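Local coordinates for ferritin (Pseudo-nitzschia multiseries, PDB 4IWK), which probably stores iron inside a 24-subunit shell, oxidising ferrous iron with oxygen and laying it down as ferric hydroxide, at residues 9-23 against 45-59. Residues are numbered along the deposited sequence; the frame is centred on the assembly and turned at random. Where two conformers were deposited one is given.
Sequences FNRQVTQEFTASQVY and ESAEEREHGLGFVDF. With FE (Fe (III) ion), chain G; FE (Fe (III) ion), chain I.
The diiron ferroxidase centre of the ferritin four-helix bundle lies on this contact, where E16 of helix 3-32 and E49 of helix 36-62 share an iron. The helices run antiparallel, with segment axes 7.7 Å apart. E16 OE1 binds the first iron (chain G) at 2.0 Å. E49 bridges the pair: its OE1 binds that iron and its OE2 binds the second (chain I) at 2.1 Å. The E16 and E49 carboxylates are nearly coplanar, and the shared metal brings their OE1 atoms to 2.7 Å. H52 ND1 completes the protein ligands of the first iron, with two waters. Water 2 joins both metals, and E95 and E131 also bind the second. E45 and E48, with E131, hold a further iron. Q12 OE1 is hydrogen-bonded to S101, which fixes the amide so that NE2 can donate to E16 OE2 from the second shell. The E49 side chain is a knob in the hole formed by E16, A19, S20 and Y23. CG of Y23 stands anti to its carbonyl carbon (chi1 -87°), which brings the ring alongside E45. E45 CB lies over the ring centre, 3.3 Å from the centroid, while E49 OE2 approaches the edge; the hydroxyl bonds to E95. With an alanine at Y23, E45 CB would probably lose its aromatic cover and E95 its phenol partner, so the carboxylates of E45 and E95 would be freer to turn. G53 lets the helices come close, since a CB there would clash with F17 CE1. Toward the other end, F9, F56 and F59 form an aromatic cluster, and Q12 CG sits over one face of F56. At S20 and S46 two hydroxyls clasp the backbones reciprocally: S46 OG donates to S20 O at 2.8 Å, and S20 OG donates to S46 O at 2.7 Å, on the opposite face of that carbonyl from R50 N.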
ATOM      1  N   PHE A   9     -37.221 -38.202  20.421  1.00 22.37           N
ATOM      2  CA  PHE A   9     -36.561 -37.265  19.494  1.00 24.22           C
ATOM      3  C   PHE A   9     -37.528 -36.196  19.047  1.00 24.13           C
ATOM      4  O   PHE A   9     -37.246 -34.992  19.128  1.00 24.83           O
ATOM      5  CB  PHE A   9     -35.913 -38.047  18.332  1.00 25.12           C
ATOM      6  CG  PHE A   9     -34.742 -37.326  17.719  1.00 26.31           C
ATOM      7  CD1 PHE A   9     -33.418 -37.756  17.998  1.00 31.55           C
ATOM      8  CD2 PHE A   9     -34.974 -36.216  16.910  1.00 25.15           C
ATOM      9  CE1 PHE A   9     -32.333 -37.054  17.431  1.00 29.08           C
ATOM     10  CE2 PHE A   9     -33.895 -35.533  16.337  1.00 28.42           C
ATOM     11  CZ  PHE A   9     -32.598 -35.972  16.636  1.00 24.79           C
ATOM     12  N   ASN A  10     -38.720 -36.594  18.616  1.00 22.91           N
ATOM     13  CA  ASN A  10     -39.799 -35.675  18.287  0.50 25.83           C
ATOM     14  C   ASN A  10     -40.093 -34.743  19.501  1.00 25.60           C
ATOM     15  O   ASN A  10     -40.220 -33.482  19.328  1.00 24.98           O
ATOM     16  CB  ASN A  10     -41.015 -36.516  17.843  0.50 24.93           C
ATOM     17  CG  ASN A  10     -41.966 -35.756  16.945  0.50 25.17           C
ATOM     18  OD1 ASN A  10     -43.161 -35.576  17.276  0.50 30.57           O
ATOM     19  ND2 ASN A  10     -41.440 -35.240  15.833  0.50 20.72           N
ATOM     20  N   ARG A  11     -40.227 -35.296  20.698  1.00 23.10           N
ATOM     21  CA  ARG A  11     -40.488 -34.467  21.882  1.00 25.80           C
ATOM     22  C   ARG A  11     -39.358 -33.392  22.101  1.00 23.04           C
ATOM     23  O   ARG A  11     -39.569 -32.356  22.711  1.00 23.01           O
ATOM     24  CB  ARG A  11     -40.690 -35.284  23.159  1.00 25.52           C
ATOM     25  CG  ARG A  11     -42.066 -35.930  23.306  1.00 43.91           C
ATOM     26  CD  ARG A  11     -41.911 -37.261  24.036  1.00 52.50           C
ATOM     27  NE  ARG A  11     -42.978 -37.555  24.975  1.00 59.71           N
ATOM     28  CZ  ARG A  11     -42.801 -37.699  26.287  1.00 72.57           C
ATOM     29  NH1 ARG A  11     -41.584 -37.595  26.831  1.00 76.45           N
ATOM     30  NH2 ARG A  11     -43.843 -37.957  27.070  1.00 81.21           N
ATOM     31  N   GLN A  12     -38.129 -33.742  21.725  1.00 21.52           N
ATOM     32  CA  GLN A  12     -37.002 -32.842  22.022  1.00 20.93           C
ATOM     33  C   GLN A  12     -37.211 -31.566  21.160  1.00 20.85           C
ATOM     34  O   GLN A  12     -36.922 -30.422  21.639  1.00 18.56           O
ATOM     35  CB  GLN A  12     -35.597 -33.441  21.710  1.00 21.80           C
ATOM     36  CG  GLN A  12     -34.471 -32.537  22.203  1.00 22.07           C
ATOM     37  CD  GLN A  12     -34.506 -32.380  23.733  1.00 25.55           C
ATOM     38  OE1 GLN A  12     -34.925 -33.317  24.430  1.00 26.36           O
ATOM     39  NE2 GLN A  12     -34.117 -31.243  24.253  1.00 27.14           N
ATOM     40  N   VAL A  13     -37.640 -31.735  19.918  1.00 20.63           N
ATOM     41  CA  VAL A  13     -37.894 -30.567  19.070  1.00 17.23           C
ATOM     42  C   VAL A  13     -38.960 -29.727  19.728  1.00 18.12           C
ATOM     43  O   VAL A  13     -38.821 -28.496  19.833  1.00 18.80           O
ATOM     44  CB  VAL A  13     -38.398 -30.962  17.657  1.00 19.93           C
ATOM     45  CG1 VAL A  13     -38.822 -29.728  16.860  1.00 20.35           C
ATOM     46  CG2 VAL A  13     -37.306 -31.747  16.895  1.00 23.54           C
ATOM     47  N   THR A  14     -40.043 -30.379  20.167  1.00 16.11           N
ATOM     48  CA  THR A  14     -41.069 -29.614  20.886  1.00 17.82           C
ATOM     49  C   THR A  14     -40.540 -28.866  22.120  1.00 18.23           C
ATOM     50  O   THR A  14     -40.893 -27.693  22.335  1.00 18.73           O
ATOM     51  CB  THR A  14     -42.202 -30.541  21.349  1.00 19.64           C
ATOM     52  OG1 THR A  14     -42.648 -31.229  20.206  1.00 20.77           O
ATOM     53  CG2 THR A  14     -43.402 -29.687  21.944  1.00 22.34           C
ATOM     54  N   GLN A  15     -39.632 -29.507  22.895  1.00 17.63           N
ATOM     55  CA  GLN A  15     -39.155 -28.883  24.117  1.00 16.63           C
ATOM     56  C   GLN A  15     -38.275 -27.642  23.743  1.00 16.27           C
ATOM     57  O   GLN A  15     -38.340 -26.603  24.456  1.00 18.04           O
ATOM     58  CB  GLN A  15     -38.339 -29.937  24.873  1.00 18.02           C
ATOM     59  CG  GLN A  15     -37.673 -29.356  26.165  1.00 20.18           C
ATOM     60  CD  GLN A  15     -38.708 -28.810  27.167  1.00 23.91           C
ATOM     61  OE1 GLN A  15     -39.851 -29.303  27.222  1.00 25.59           O
ATOM     62  NE2 GLN A  15     -38.357 -27.748  27.899  1.00 24.18           N
ATOM     63  N   GLU A  16     -37.478 -27.757  22.649  1.00 17.05           N
ATOM     64  CA  GLU A  16     -36.587 -26.597  22.308  1.00 15.79           C
ATOM     65  C   GLU A  16     -37.498 -25.456  21.845  1.00 16.90           C
ATOM     66  O   GLU A  16     -37.250 -24.287  22.259  1.00 17.41           O
ATOM     67  CB  GLU A  16     -35.650 -26.939  21.137  1.00 17.58           C
ATOM     68  CG  GLU A  16     -34.624 -28.061  21.552  1.00 19.40           C
ATOM     69  CD  GLU A  16     -33.698 -27.786  22.694  1.00 22.88           C
ATOM     70  OE1 GLU A  16     -33.511 -26.606  22.992  1.00 25.61           O
ATOM     71  OE2 GLU A  16     -33.125 -28.767  23.232  1.00 27.18           O
ATOM     72  N   PHE A  17     -38.540 -25.766  21.087  1.00 17.79           N
ATOM     73  CA  PHE A  17     -39.415 -24.671  20.635  1.00 17.14           C
ATOM     74  C   PHE A  17     -40.295 -24.109  21.759  1.00 17.42           C
ATOM     75  O   PHE A  17     -40.557 -22.873  21.763  1.00 17.99           O
ATOM     76  CB  PHE A  17     -40.308 -25.111  19.455  1.00 16.37           C
ATOM     77  CG  PHE A  17     -39.563 -25.413  18.193  1.00 18.52           C
ATOM     78  CD1 PHE A  17     -38.271 -24.901  17.929  1.00 18.47           C
ATOM     79  CD2 PHE A  17     -40.192 -26.198  17.226  1.00 22.02           C
ATOM     80  CE1 PHE A  17     -37.619 -25.173  16.721  1.00 19.34           C
ATOM     81  CE2 PHE A  17     -39.541 -26.463  16.011  1.00 21.77           C
ATOM     82  CZ  PHE A  17     -38.264 -25.901  15.745  1.00 21.21           C
ATOM     83  N   THR A  18     -40.647 -24.949  22.743  1.00 16.01           N
ATOM     84  CA  THR A  18     -41.364 -24.502  23.950  1.00 17.89           C
ATOM     85  C   THR A  18     -40.472 -23.533  24.699  1.00 18.44           C
ATOM     86  O   THR A  18     -40.906 -22.431  25.095  1.00 18.15           O
ATOM     87  CB  THR A  18     -41.714 -25.719  24.825  1.00 17.46           C
ATOM     88  OG1 THR A  18     -42.620 -26.545  24.077  1.00 18.85           O
ATOM     89  CG2 THR A  18     -42.358 -25.319  26.132  1.00 18.91           C
ATOM     90  N   ALA A  19     -39.208 -23.910  24.838  1.00 16.44           N
ATOM     91  CA  ALA A  19     -38.274 -23.016  25.525  1.00 15.71           C
ATOM     92  C   ALA A  19     -38.037 -21.725  24.763  1.00 18.25           C
ATOM     93  O   ALA A  19     -38.010 -20.703  25.368  1.00 17.76           O
ATOM     94  CB  ALA A  19     -36.934 -23.703  25.711  1.00 16.85           C
ATOM     95  N   SER A  20     -38.012 -21.783  23.447  1.00 17.33           N
ATOM     96  CA  SER A  20     -37.897 -20.534  22.677  1.00 16.92           C
ATOM     97  C   SER A  20     -39.037 -19.565  23.017  1.00 17.94           C
ATOM     98  O   SER A  20     -38.825 -18.347  23.169  1.00 16.80           O
ATOM     99  CB  SER A  20     -37.909 -20.899  21.196  1.00 18.18           C
ATOM    100  OG  SER A  20     -37.762 -19.695  20.451  1.00 18.64           O
ATOM    101  N   GLN A  21     -40.253 -20.133  23.115  1.00 16.04           N
ATOM    102  CA  GLN A  21     -41.442 -19.279  23.387  1.00 16.41           C
ATOM    103  C   GLN A  21     -41.426 -18.781  24.809  1.00 16.44           C
ATOM    104  O   GLN A  21     -41.875 -17.645  25.108  1.00 17.04           O
ATOM    105  CB  GLN A  21     -42.774 -20.088  23.129  1.00 16.72           C
ATOM    106  CG  GLN A  21     -43.039 -20.272  21.643  1.00 19.77           C
ATOM    107  CD  GLN A  21     -43.412 -18.875  21.032  1.00 23.65           C
ATOM    108  OE1 GLN A  21     -42.494 -18.223  20.523  1.00 29.83           O
ATOM    109  NE2 GLN A  21     -44.677 -18.444  21.133  1.00 22.99           N
ATOM    110  N   VAL A  22     -40.964 -19.620  25.766  1.00 15.92           N
ATOM    111  CA  VAL A  22     -40.853 -19.141  27.136  1.00 17.28           C
ATOM    112  C   VAL A  22     -39.825 -17.959  27.252  1.00 17.58           C
ATOM    113  O   VAL A  22     -40.078 -16.926  27.946  1.00 18.43           O
ATOM    114  CB  VAL A  22     -40.473 -20.310  28.064  1.00 16.41           C
ATOM    115  CG1 VAL A  22     -40.186 -19.748  29.500  1.00 17.82           C
ATOM    116  CG2 VAL A  22     -41.669 -21.344  28.137  1.00 17.24           C
ATOM    117  N   TYR A  23     -38.688 -18.109  26.593  1.00 15.95           N
ATOM    118  CA  TYR A  23     -37.728 -16.969  26.565  1.00 16.44           C
ATOM    119  C   TYR A  23     -38.342 -15.766  25.931  1.00 17.45           C
ATOM    120  O   TYR A  23     -38.102 -14.656  26.442  1.00 16.50           O
ATOM    121  CB  TYR A  23     -36.469 -17.440  25.762  1.00 16.88           C
ATOM    122  CG  TYR A  23     -35.474 -18.133  26.676  1.00 17.04           C
ATOM    123  CD1 TYR A  23     -35.058 -19.442  26.447  1.00 18.18           C
ATOM    124  CD2 TYR A  23     -34.761 -17.377  27.609  1.00 18.19           C
ATOM    125  CE1 TYR A  23     -34.072 -20.079  27.266  1.00 19.65           C
ATOM    126  CE2 TYR A  23     -33.752 -17.952  28.402  1.00 18.40           C
ATOM    127  CZ  TYR A  23     -33.413 -19.280  28.202  1.00 19.25           C
ATOM    128  OH  TYR A  23     -32.410 -19.900  28.931  1.00 21.22           O
ATOM    129  N   GLU A  45     -31.616 -15.652  23.703  1.00 18.14           N
ATOM    130  CA  GLU A  45     -31.871 -17.049  23.986  1.00 20.22           C
ATOM    131  C   GLU A  45     -33.089 -17.615  23.301  1.00 17.28           C
ATOM    132  O   GLU A  45     -33.045 -18.852  22.972  1.00 18.70           O
ATOM    133  CB  GLU A  45     -32.174 -17.244  25.473  1.00 21.15           C
ATOM    134  CG  GLU A  45     -30.930 -17.084  26.322  1.00 29.82           C
ATOM    135  CD  GLU A  45     -30.010 -18.252  26.052  1.00 37.86           C
ATOM    136  OE1 GLU A  45     -30.492 -19.409  25.856  1.00 38.53           O
ATOM    137  OE2 GLU A  45     -28.820 -17.928  25.995  1.00 47.53           O
ATOM    138  N   SER A  46     -34.158 -16.847  23.087  1.00 17.70           N
ATOM    139  CA  SER A  46     -35.301 -17.401  22.352  1.00 16.72           C
ATOM    140  C   SER A  46     -34.800 -17.833  20.930  1.00 18.86           C
ATOM    141  O   SER A  46     -35.228 -18.884  20.445  1.00 18.29           O
ATOM    142  CB  SER A  46     -36.337 -16.277  22.169  1.00 16.07           C
ATOM    143  OG  SER A  46     -37.411 -16.746  21.425  1.00 19.32           O
ATOM    144  N   ALA A  47     -33.929 -17.036  20.314  1.00 18.93           N
ATOM    145  CA  ALA A  47     -33.467 -17.419  18.964  1.00 18.73           C
ATOM    146  C   ALA A  47     -32.558 -18.648  19.082  1.00 19.66           C
ATOM    147  O   ALA A  47     -32.630 -19.516  18.178  1.00 20.81           O
ATOM    148  CB  ALA A  47     -32.657 -16.238  18.367  1.00 19.17           C
ATOM    149  N   GLU A  48     -31.726 -18.729  20.118  1.00 19.88           N
ATOM    150  CA  GLU A  48     -30.754 -19.862  20.254  1.00 21.43           C
ATOM    151  C   GLU A  48     -31.560 -21.144  20.461  1.00 20.90           C
ATOM    152  O   GLU A  48     -31.233 -22.163  19.874  1.00 22.44           O
ATOM    153  CB  GLU A  48     -29.824 -19.549  21.403  1.00 26.22           C
ATOM    154  CG  GLU A  48     -28.745 -20.588  21.501  1.00 38.07           C
ATOM    155  CD  GLU A  48     -28.049 -20.415  22.807  1.00 54.44           C
ATOM    156  OE1 GLU A  48     -27.191 -19.471  22.894  1.00 52.16           O
ATOM    157  OE2 GLU A  48     -28.467 -21.151  23.754  1.00 60.35           O
ATOM    158  N   GLU A  49     -32.612 -21.120  21.291  1.00 16.65           N
ATOM    159  CA  GLU A  49     -33.359 -22.399  21.482  1.00 17.73           C
ATOM    160  C   GLU A  49     -34.070 -22.773  20.198  1.00 18.99           C
ATOM    161  O   GLU A  49     -34.168 -23.994  19.901  1.00 18.96           O
ATOM    162  CB  GLU A  49     -34.462 -22.166  22.547  1.00 16.92           C
ATOM    163  CG  GLU A  49     -33.924 -21.844  23.915  1.00 18.38           C
ATOM    164  CD  GLU A  49     -33.311 -23.036  24.583  1.00 26.03           C
ATOM    165  OE1 GLU A  49     -33.289 -24.073  23.937  1.00 22.86           O
ATOM    166  OE2 GLU A  49     -33.093 -22.986  25.787  1.00 26.27           O
ATOM    167  N   ARG A  50     -34.577 -21.824  19.418  1.00 18.65           N
ATOM    168  CA  ARG A  50     -35.110 -22.254  18.117  1.00 17.02           C
ATOM    169  C   ARG A  50     -33.997 -22.871  17.249  1.00 18.94           C
ATOM    170  O   ARG A  50     -34.265 -23.914  16.629  1.00 19.20           O
ATOM    171  CB  ARG A  50     -35.678 -20.981  17.430  1.00 19.54           C
ATOM    172  CG  ARG A  50     -36.338 -21.377  16.095  1.00 22.28           C
ATOM    173  CD  ARG A  50     -37.160 -20.190  15.574  1.00 25.74           C
ATOM    174  NE  ARG A  50     -37.763 -20.573  14.235  1.00 27.35           N
ATOM    175  CZ  ARG A  50     -37.003 -20.388  13.153  1.00 23.69           C
ATOM    176  NH1 ARG A  50     -35.771 -19.952  13.310  1.00 27.14           N
ATOM    177  NH2 ARG A  50     -37.378 -20.738  11.946  1.00 20.70           N
ATOM    178  N   GLU A  51     -32.777 -22.283  17.242  1.00 18.07           N
ATOM    179  CA  GLU A  51     -31.668 -22.994  16.529  1.00 20.24           C
ATOM    180  C   GLU A  51     -31.408 -24.416  17.027  1.00 20.08           C
ATOM    181  O   GLU A  51     -31.191 -25.299  16.149  1.00 20.40           O
ATOM    182  CB  GLU A  51     -30.357 -22.177  16.559  1.00 23.40           C
ATOM    183  CG  GLU A  51     -30.477 -20.835  15.860  1.00 26.86           C
ATOM    184  CD  GLU A  51     -30.800 -21.001  14.363  1.00 37.28           C
ATOM    185  OE1 GLU A  51     -30.393 -22.017  13.711  1.00 38.18           O
ATOM    186  OE2 GLU A  51     -31.572 -20.195  13.826  1.00 33.26           O
ATOM    187  N   HIS A  52     -31.491 -24.656  18.362  1.00 19.26           N
ATOM    188  CA  HIS A  52     -31.358 -26.035  18.820  1.00 18.87           C
ATOM    189  C   HIS A  52     -32.423 -26.926  18.198  1.00 19.64           C
ATOM    190  O   HIS A  52     -32.138 -28.066  17.688  1.00 18.37           O
ATOM    191  CB  HIS A  52     -31.509 -26.147  20.318  1.00 20.62           C
ATOM    192  CG  HIS A  52     -30.441 -25.442  21.042  1.00 21.69           C
ATOM    193  ND1 HIS A  52     -30.506 -25.152  22.393  1.00 26.03           N
ATOM    194  CD2 HIS A  52     -29.266 -24.910  20.572  1.00 22.83           C
ATOM    195  CE1 HIS A  52     -29.426 -24.465  22.728  1.00 26.83           C
ATOM    196  NE2 HIS A  52     -28.664 -24.302  21.660  1.00 26.63           N
ATOM    197  N   GLY A  53     -33.687 -26.465  18.230  1.00 17.30           N
ATOM    198  CA  GLY A  53     -34.766 -27.325  17.693  1.00 15.86           C
ATOM    199  C   GLY A  53     -34.477 -27.572  16.187  1.00 16.85           C
ATOM    200  O   GLY A  53     -34.726 -28.678  15.716  1.00 18.29           O
ATOM    201  N   LEU A  54     -34.081 -26.529  15.464  1.00 15.26           N
ATOM    202  CA  LEU A  54     -33.785 -26.717  14.030  1.00 16.80           C
ATOM    203  C   LEU A  54     -32.660 -27.728  13.796  1.00 17.20           C
ATOM    204  O   LEU A  54     -32.727 -28.486  12.808  1.00 19.39           O
ATOM    205  CB  LEU A  54     -33.381 -25.422  13.352  1.00 17.92           C
ATOM    206  CG  LEU A  54     -34.594 -24.415  13.269  1.00 19.02           C
ATOM    207  CD1 LEU A  54     -34.080 -23.057  12.739  1.00 21.36           C
ATOM    208  CD2 LEU A  54     -35.785 -24.897  12.404  1.00 18.64           C
ATOM    209  N   GLY A  55     -31.674 -27.722  14.696  1.00 18.57           N
ATOM    210  CA  GLY A  55     -30.540 -28.668  14.621  1.00 18.96           C
ATOM    211  C   GLY A  55     -31.081 -30.081  14.763  1.00 19.04           C
ATOM    212  O   GLY A  55     -30.666 -31.030  14.038  1.00 18.90           O
ATOM    213  N   PHE A  56     -32.000 -30.280  15.712  1.00 17.11           N
ATOM    214  CA  PHE A  56     -32.636 -31.634  15.912  1.00 16.17           C
ATOM    215  C   PHE A  56     -33.467 -32.017  14.662  1.00 18.34           C
ATOM    216  O   PHE A  56     -33.400 -33.160  14.202  1.00 19.06           O
ATOM    217  CB  PHE A  56     -33.522 -31.690  17.173  1.00 19.63           C
ATOM    218  CG  PHE A  56     -32.724 -31.961  18.428  1.00 20.96           C
ATOM    219  CD1 PHE A  56     -31.932 -31.005  19.009  1.00 23.84           C
ATOM    220  CD2 PHE A  56     -32.649 -33.285  18.883  1.00 21.53           C
ATOM    221  CE1 PHE A  56     -31.103 -31.318  20.126  1.00 24.41           C
ATOM    222  CE2 PHE A  56     -31.840 -33.591  19.947  1.00 23.61           C
ATOM    223  CZ  PHE A  56     -31.071 -32.634  20.588  1.00 21.49           C
ATOM    224  N   VAL A  57     -34.218 -31.082  14.049  1.00 17.64           N
ATOM    225  CA  VAL A  57     -35.045 -31.436  12.868  1.00 17.34           C
ATOM    226  C   VAL A  57     -34.103 -31.826  11.726  1.00 17.02           C
ATOM    227  O   VAL A  57     -34.386 -32.868  11.057  1.00 19.20           O
ATOM    228  CB  VAL A  57     -35.845 -30.195  12.400  1.00 16.48           C
ATOM    229  CG1 VAL A  57     -36.441 -30.482  10.997  1.00 20.42           C
ATOM    230  CG2 VAL A  57     -36.942 -29.932  13.432  1.00 16.22           C
ATOM    231  N   ASP A  58     -33.000 -31.088  11.534  1.00 18.98           N
ATOM    232  CA  ASP A  58     -32.055 -31.378  10.392  1.00 18.34           C
ATOM    233  C   ASP A  58     -31.461 -32.790  10.605  1.00 21.22           C
ATOM    234  O   ASP A  58     -31.468 -33.577   9.684  1.00 19.67           O
ATOM    235  CB  ASP A  58     -30.936 -30.327  10.404  1.00 20.75           C
ATOM    236  CG  ASP A  58     -29.998 -30.503   9.229  1.00 25.00           C
ATOM    237  OD1 ASP A  58     -30.436 -30.856   8.125  1.00 29.92           O
ATOM    238  OD2 ASP A  58     -28.819 -30.387   9.462  1.00 34.91           O
ATOM    239  N   PHE A  59     -31.021 -33.094  11.854  1.00 18.26           N
ATOM    240  CA  PHE A  59     -30.419 -34.450  12.039  1.00 18.46           C
ATOM    241  C   PHE A  59     -31.489 -35.507  11.877  1.00 19.14           C
ATOM    242  O   PHE A  59     -31.249 -36.556  11.212  1.00 18.90           O
ATOM    243  CB  PHE A  59     -29.823 -34.567  13.465  1.00 18.11           C
ATOM    244  CG  PHE A  59     -29.221 -35.886  13.720  1.00 17.19           C
ATOM    245  CD1 PHE A  59     -27.907 -36.131  13.329  1.00 18.04           C
ATOM    246  CD2 PHE A  59     -29.981 -36.861  14.328  1.00 18.47           C
ATOM    247  CE1 PHE A  59     -27.343 -37.383  13.572  1.00 22.07           C
ATOM    248  CE2 PHE A  59     -29.418 -38.143  14.603  1.00 20.80           C
ATOM    249  CZ  PHE A  59     -28.072 -38.373  14.198  1.00 21.17           C
TER
HETATM  250 FE    FE G 201     -32.098 -25.769  24.146  0.90 24.50          FE
HETATM  251 FE    FE I 203     -31.120 -23.197  26.501  0.85 23.97          FE
HETATM  252  O   HOH W   1     -31.394 -27.633  24.690  1.00 28.28           O
HETATM  253  O   HOH W   2     -31.008 -24.968  25.774  1.00 28.00           O
HETATM  254  O   HOH W   3     -30.414 -21.903  25.422  1.00 34.45           O